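Local coordinates for protein putative phosphatase (Clostridium difficile, PDB 3SD7) that probably hydrolyses phosphate esters as a phosphatase of the haloacid dehalogenase-like family, with a sodium ion bound in this structure, at residues 128-141 and 152-166. Sequence-based numbering, arbitrary orientation. Where two conformers were deposited one is given.
Sequences ILLVATSKPTVFAE and YFKYIAGSNLDGTRV
Strand 128-133, helix 137-146 and strand 155-159 form a beta-alpha-beta unit of the Rossmann-like HAD core, its two parallel strands paired at one edge of the sheet. Val131 sits between two backbone bonds: its N-H reaches Tyr155 O at 3.1 Å, and its carbonyl accepts from Ala157 N. On the helix side, Val131 CG2 stands over one face of the Phe153 ring, 3.8 Å from the centroid and 18° off the normal, a CH-pi contact. With CG2 anti to its backbone N, Ile156 sends that methyl under the helix, where it meets Ala140 CB and, at 3.7 Å, Glu141 CG. On the other face, which helix 168-179 covers, Leu130 and Tyr155 lie side by side, with CD2 of each in contact (3.9 Å).

Past Ala132 the register slips by two residues in a beta bulge, the extra two lying in 128-141, and pairing resumes with Pro136, the N-cap residue of the helix, beside Ser159. In between, Thr133 OG1 accepts from Lys135 N in an ST turn and is also hydrogen-bonded to Asp35 OD1, while Lys135 NZ forms a salt bridge with Asp37 OD2, a sodium ligand at the probable active site. Ser159 grips this turn twice: its N-H binds Lys135 O, and OG, placed between its own N and carbonyl carbon (chi1 56°), donates to Ser134 O at 2.7 Å. Poorly ordered Leu161 lays CD2 over one face of the Phe139 ring (CH-pi). Thr137 N donates to Ser159 O at 2.8 Å, and Thr137 OG1 accepts a bent bond (134°) from Gly158 N at 2.9 Å.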
loop_
_atom_site.group_PDB
_atom_site.type_symbol
_atom_site.label_atom_id
_atom_site.label_comp_id
_atom_site.label_asym_id
_atom_site.label_seq_id
_atom_site.Cartn_x
_atom_site.Cartn_y
_atom_site.Cartn_z
ATOM N N ILE A 128 -7.112 11.502 13.675
ATOM C CA ILE A 128 -7.422 11.691 12.275
ATOM C C ILE A 128 -6.575 10.660 11.521
ATOM O O ILE A 128 -5.336 10.611 11.681
ATOM C CB ILE A 128 -7.040 13.103 11.820
ATOM C CG1 ILE A 128 -7.951 14.114 12.510
ATOM C CG2 ILE A 128 -7.210 13.208 10.293
ATOM C CD1 ILE A 128 -7.497 15.550 12.346
ATOM N N LEU A 129 -7.259 9.830 10.738
ATOM C CA LEU A 129 -6.625 8.747 9.999
ATOM C C LEU A 129 -6.705 9.079 8.508
ATOM O O LEU A 129 -7.764 9.491 7.980
ATOM C CB LEU A 129 -7.329 7.435 10.286
ATOM C CG LEU A 129 -7.525 7.092 11.767
ATOM C CD1 LEU A 129 -8.187 5.708 11.911
ATOM C CD2 LEU A 129 -6.192 7.133 12.516
ATOM N N LEU A 130 -5.579 8.916 7.841
ATOM C CA LEU A 130 -5.484 9.206 6.419
ATOM C C LEU A 130 -4.820 8.054 5.691
ATOM O O LEU A 130 -4.011 7.329 6.269
ATOM C CB LEU A 130 -4.618 10.448 6.226
ATOM C CG LEU A 130 -4.962 11.734 7.002
ATOM C CD1 LEU A 130 -3.865 12.822 6.815
ATOM C CD2 LEU A 130 -6.330 12.248 6.613
ATOM N N VAL A 131 -5.113 7.909 4.401
ATOM C CA VAL A 131 -4.394 6.963 3.552
ATOM C C VAL A 131 -3.567 7.746 2.551
ATOM O O VAL A 131 -4.085 8.678 1.928
ATOM C CB VAL A 131 -5.330 5.977 2.815
ATOM C CG1 VAL A 131 -4.573 5.155 1.759
ATOM C CG2 VAL A 131 -6.007 5.042 3.822
ATOM N N ALA A 132 -2.281 7.408 2.463
ATOM C CA ALA A 132 -1.362 7.987 1.493
ATOM C C ALA A 132 -0.661 6.805 0.833
ATOM O O ALA A 132 0.139 6.115 1.454
ATOM C CB ALA A 132 -0.353 8.948 2.179
ATOM N N THR A 133 -0.973 6.581 -0.434
ATOM C CA THR A 133 -0.513 5.407 -1.153
ATOM C C THR A 133 -0.150 5.726 -2.598
ATOM O O THR A 133 -0.589 6.747 -3.151
ATOM C CB THR A 133 -1.619 4.332 -1.109
ATOM O OG1 THR A 133 -1.193 3.127 -1.759
ATOM C CG2 THR A 133 -2.938 4.827 -1.762
ATOM N N SER A 134 0.683 4.859 -3.174
ATOM C CA SER A 134 1.043 4.939 -4.576
ATOM C C SER A 134 -0.006 4.194 -5.419
ATOM O O SER A 134 -0.035 4.361 -6.635
ATOM C CB SER A 134 2.456 4.360 -4.825
ATOM O OG SER A 134 3.465 5.137 -4.190
ATOM N N LYS A 135 -0.842 3.385 -4.782
ATOM C CA LYS A 135 -1.911 2.660 -5.479
ATOM C C LYS A 135 -2.891 3.695 -6.021
ATOM O O LYS A 135 -3.040 4.758 -5.405
ATOM C CB LYS A 135 -2.630 1.735 -4.506
ATOM C CG LYS A 135 -3.402 0.601 -5.211
ATOM C CD LYS A 135 -3.956 -0.380 -4.215
ATOM C CE LYS A 135 -4.438 -1.680 -4.853
ATOM N NZ LYS A 135 -3.407 -2.751 -5.066
ATOM N N PRO A 136 -3.529 3.436 -7.186
ATOM C CA PRO A 136 -4.509 4.423 -7.666
ATOM C C PRO A 136 -5.606 4.689 -6.637
ATOM O O PRO A 136 -6.096 3.783 -5.996
ATOM C CB PRO A 136 -5.085 3.771 -8.917
ATOM C CG PRO A 136 -3.951 2.939 -9.422
ATOM C CD PRO A 136 -3.287 2.392 -8.199
ATOM N N THR A 137 -5.960 5.951 -6.469
ATOM C CA THR A 137 -6.988 6.335 -5.499
ATOM C C THR A 137 -8.255 5.526 -5.640
ATOM O O THR A 137 -8.787 5.074 -4.631
ATOM C CB THR A 137 -7.340 7.797 -5.662
ATOM O OG1 THR A 137 -6.131 8.549 -5.583
ATOM C CG2 THR A 137 -8.344 8.265 -4.575
ATOM N N VAL A 138 -8.739 5.344 -6.876
ATOM C CA VAL A 138 -9.991 4.596 -7.102
ATOM C C VAL A 138 -9.897 3.183 -6.526
ATOM O O VAL A 138 -10.851 2.690 -5.928
ATOM C CB VAL A 138 -10.405 4.526 -8.582
ATOM C CG1 VAL A 138 -9.376 3.756 -9.406
ATOM C CG2 VAL A 138 -11.779 3.874 -8.703
ATOM N N PHE A 139 -8.753 2.531 -6.706
ATOM C CA PHE A 139 -8.575 1.204 -6.144
ATOM C C PHE A 139 -8.532 1.229 -4.608
ATOM O O PHE A 139 -9.151 0.388 -3.962
ATOM C CB PHE A 139 -7.318 0.505 -6.714
ATOM C CG PHE A 139 -7.350 0.288 -8.200
ATOM C CD1 PHE A 139 -8.553 0.141 -8.891
ATOM C CD2 PHE A 139 -6.173 0.121 -8.893
ATOM C CE1 PHE A 139 -8.565 -0.091 -10.272
ATOM C CE2 PHE A 139 -6.183 -0.126 -10.266
ATOM C CZ PHE A 139 -7.379 -0.219 -10.944
ATOM N N ALA A 140 -7.790 2.174 -4.020
ATOM C CA ALA A 140 -7.685 2.311 -2.566
ATOM C C ALA A 140 -9.076 2.527 -1.944
ATOM O O ALA A 140 -9.458 1.877 -0.974
ATOM C CB ALA A 140 -6.708 3.469 -2.168
ATOM N N GLU A 141 -9.836 3.438 -2.532
ATOM C CA GLU A 141 -11.179 3.707 -2.026
ATOM C C GLU A 141 -12.096 2.489 -2.187
ATOM O O GLU A 141 -12.855 2.169 -1.279
ATOM C CB GLU A 141 -11.743 4.945 -2.712
ATOM C CG GLU A 141 -11.037 6.225 -2.302
ATOM C CD GLU A 141 -11.640 7.431 -2.969
ATOM O OE1 GLU A 141 -12.102 7.294 -4.119
ATOM O OE2 GLU A 141 -11.617 8.520 -2.357
ATOM N N TYR A 152 -13.470 5.161 8.525
ATOM C CA TYR A 152 -12.531 5.625 9.573
ATOM C C TYR A 152 -11.497 6.637 9.076
ATOM O O TYR A 152 -10.795 7.227 9.881
ATOM C CB TYR A 152 -11.794 4.421 10.198
ATOM C CG TYR A 152 -12.775 3.410 10.758
ATOM C CD1 TYR A 152 -13.678 3.786 11.730
ATOM C CD2 TYR A 152 -12.843 2.112 10.259
ATOM C CE1 TYR A 152 -14.624 2.900 12.219
ATOM C CE2 TYR A 152 -13.781 1.194 10.765
ATOM C CZ TYR A 152 -14.671 1.605 11.740
ATOM O OH TYR A 152 -15.631 0.726 12.246
ATOM N N PHE A 153 -11.413 6.833 7.760
ATOM C CA PHE A 153 -10.423 7.725 7.173
ATOM C C PHE A 153 -11.040 9.042 6.698
ATOM O O PHE A 153 -12.043 9.050 5.986
ATOM C CB PHE A 153 -9.721 7.043 5.992
ATOM C CG PHE A 153 -8.957 5.823 6.398
ATOM C CD1 PHE A 153 -7.688 5.949 6.910
ATOM C CD2 PHE A 153 -9.516 4.556 6.285
ATOM C CE1 PHE A 153 -6.983 4.856 7.325
ATOM C CE2 PHE A 153 -8.796 3.438 6.702
ATOM C CZ PHE A 153 -7.542 3.600 7.235
ATOM N N LYS A 154 -10.420 10.133 7.090
ATOM C CA LYS A 154 -10.889 11.454 6.673
ATOM C C LYS A 154 -10.643 11.682 5.206
ATOM O O LYS A 154 -11.541 12.178 4.515
ATOM C CB LYS A 154 -10.251 12.545 7.510
ATOM C CG LYS A 154 -10.845 13.919 7.250
ATOM C CD LYS A 154 -10.342 14.962 8.255
ATOM C CE LYS A 154 -10.974 16.345 8.029
ATOM N NZ LYS A 154 -12.467 16.401 8.190
ATOM N N TYR A 155 -9.425 11.371 4.747
ATOM C CA TYR A 155 -9.036 11.534 3.352
ATOM C C TYR A 155 -8.270 10.313 2.915
ATOM O O TYR A 155 -7.541 9.683 3.711
ATOM C CB TYR A 155 -8.182 12.774 3.143
ATOM C CG TYR A 155 -8.874 14.064 3.484
ATOM C CD1 TYR A 155 -9.991 14.474 2.792
ATOM C CD2 TYR A 155 -8.408 14.853 4.507
ATOM C CE1 TYR A 155 -10.629 15.677 3.108
ATOM C CE2 TYR A 155 -9.023 16.027 4.846
ATOM C CZ TYR A 155 -10.131 16.443 4.150
ATOM O OH TYR A 155 -10.771 17.608 4.485
ATOM N N ILE A 156 -8.415 9.983 1.636
ATOM C CA ILE A 156 -7.736 8.840 1.015
ATOM C C ILE A 156 -7.133 9.397 -0.250
ATOM O O ILE A 156 -7.865 9.947 -1.108
ATOM C CB ILE A 156 -8.719 7.702 0.697
ATOM C CG1 ILE A 156 -9.277 7.084 1.991
ATOM C CG2 ILE A 156 -8.062 6.632 -0.210
ATOM C CD1 ILE A 156 -10.589 6.266 1.782
ATOM N N ALA A 157 -5.800 9.306 -0.356
ATOM C CA ALA A 157 -5.035 9.817 -1.480
ATOM C C ALA A 157 -4.095 8.779 -2.070
ATOM O O ALA A 157 -3.210 8.267 -1.388
ATOM C CB ALA A 157 -4.222 11.030 -1.065
ATOM N N GLY A 158 -4.318 8.489 -3.347
ATOM C CA GLY A 158 -3.478 7.602 -4.135
ATOM C C GLY A 158 -3.073 8.281 -5.424
ATOM O O GLY A 158 -3.079 9.521 -5.543
ATOM N N SER A 159 -2.690 7.470 -6.400
ATOM C CA SER A 159 -2.302 7.967 -7.693
ATOM C C SER A 159 -3.508 7.984 -8.642
ATOM O O SER A 159 -4.597 7.514 -8.323
ATOM C CB SER A 159 -1.186 7.099 -8.265
ATOM O OG SER A 159 -1.581 5.751 -8.323
ATOM N N ASN A 160 -3.303 8.539 -9.824
ATOM C CA ASN A 160 -4.366 8.574 -10.815
ATOM C C ASN A 160 -4.359 7.273 -11.593
ATOM O O ASN A 160 -3.297 6.665 -11.766
ATOM C CB ASN A 160 -4.192 9.773 -11.740
ATOM C CG ASN A 160 -4.540 11.081 -11.063
ATOM O OD1 ASN A 160 -5.160 11.103 -9.983
ATOM N ND2 ASN A 160 -4.167 12.188 -11.700
ATOM N N LEU A 161 -5.539 6.806 -12.007
ATOM C CA LEU A 161 -5.614 5.604 -12.852
ATOM C C LEU A 161 -4.903 5.933 -14.158
ATOM O O LEU A 161 -4.941 7.085 -14.609
ATOM C CB LEU A 161 -7.061 5.213 -13.168
ATOM C CG LEU A 161 -7.889 4.464 -12.137
ATOM C CD1 LEU A 161 -9.355 4.416 -12.589
ATOM C CD2 LEU A 161 -7.325 3.069 -11.939
ATOM N N ASP A 162 -4.267 4.940 -14.776
ATOM C CA ASP A 162 -3.548 5.176 -16.036
ATOM C C ASP A 162 -2.840 6.535 -15.971
ATOM O O ASP A 162 -3.027 7.402 -16.832
ATOM C CB ASP A 162 -4.505 5.120 -17.241
ATOM C CG ASP A 162 -5.121 3.733 -17.455
ATOM O OD1 ASP A 162 -4.631 2.741 -16.864
ATOM O OD2 ASP A 162 -6.095 3.640 -18.236
ATOM N N GLY A 163 -2.065 6.721 -14.908
ATOM C CA GLY A 163 -1.287 7.934 -14.701
ATOM C C GLY A 163 0.101 7.534 -14.238
ATOM O O GLY A 163 0.421 6.345 -14.169
ATOM N N THR A 164 0.934 8.523 -13.936
ATOM C CA THR A 164 2.275 8.257 -13.431
ATOM C C THR A 164 2.158 7.845 -11.952
ATOM O O THR A 164 1.358 8.425 -11.211
ATOM C CB THR A 164 3.198 9.501 -13.587
ATOM O OG1 THR A 164 4.546 9.152 -13.253
ATOM C CG2 THR A 164 2.730 10.669 -12.701
ATOM N N ARG A 165 2.915 6.829 -11.537
ATOM C CA ARG A 165 2.893 6.381 -10.138
ATOM C C ARG A 165 3.363 7.555 -9.273
ATOM O O ARG A 165 4.460 8.087 -9.470
ATOM C CB ARG A 165 3.800 5.152 -9.940
ATOM C CG ARG A 165 3.750 4.505 -8.538
ATOM C CD ARG A 165 4.711 3.293 -8.422
ATOM N NE ARG A 165 4.371 2.207 -9.354
ATOM C CZ ARG A 165 5.098 1.098 -9.547
ATOM N NH1 ARG A 165 6.234 0.895 -8.884
ATOM N NH2 ARG A 165 4.687 0.180 -10.421
ATOM N N VAL A 166 2.532 7.978 -8.325
ATOM C CA VAL A 166 2.893 9.121 -7.493
ATOM C C VAL A 166 3.885 8.703 -6.411
ATOM O O VAL A 166 3.732 7.630 -5.811
ATOM C CB VAL A 166 1.650 9.763 -6.838
ATOM C CG1 VAL A 166 2.047 11.030 -6.084
ATOM C CG2 VAL A 166 0.602 10.080 -7.902
HETATM O O HOH W 1 -10.256 9.861 10.504
HETATM O O HOH W 2 -6.489 10.468 -7.493
HETATM O O HOH W 3 -7.434 6.512 -8.793
#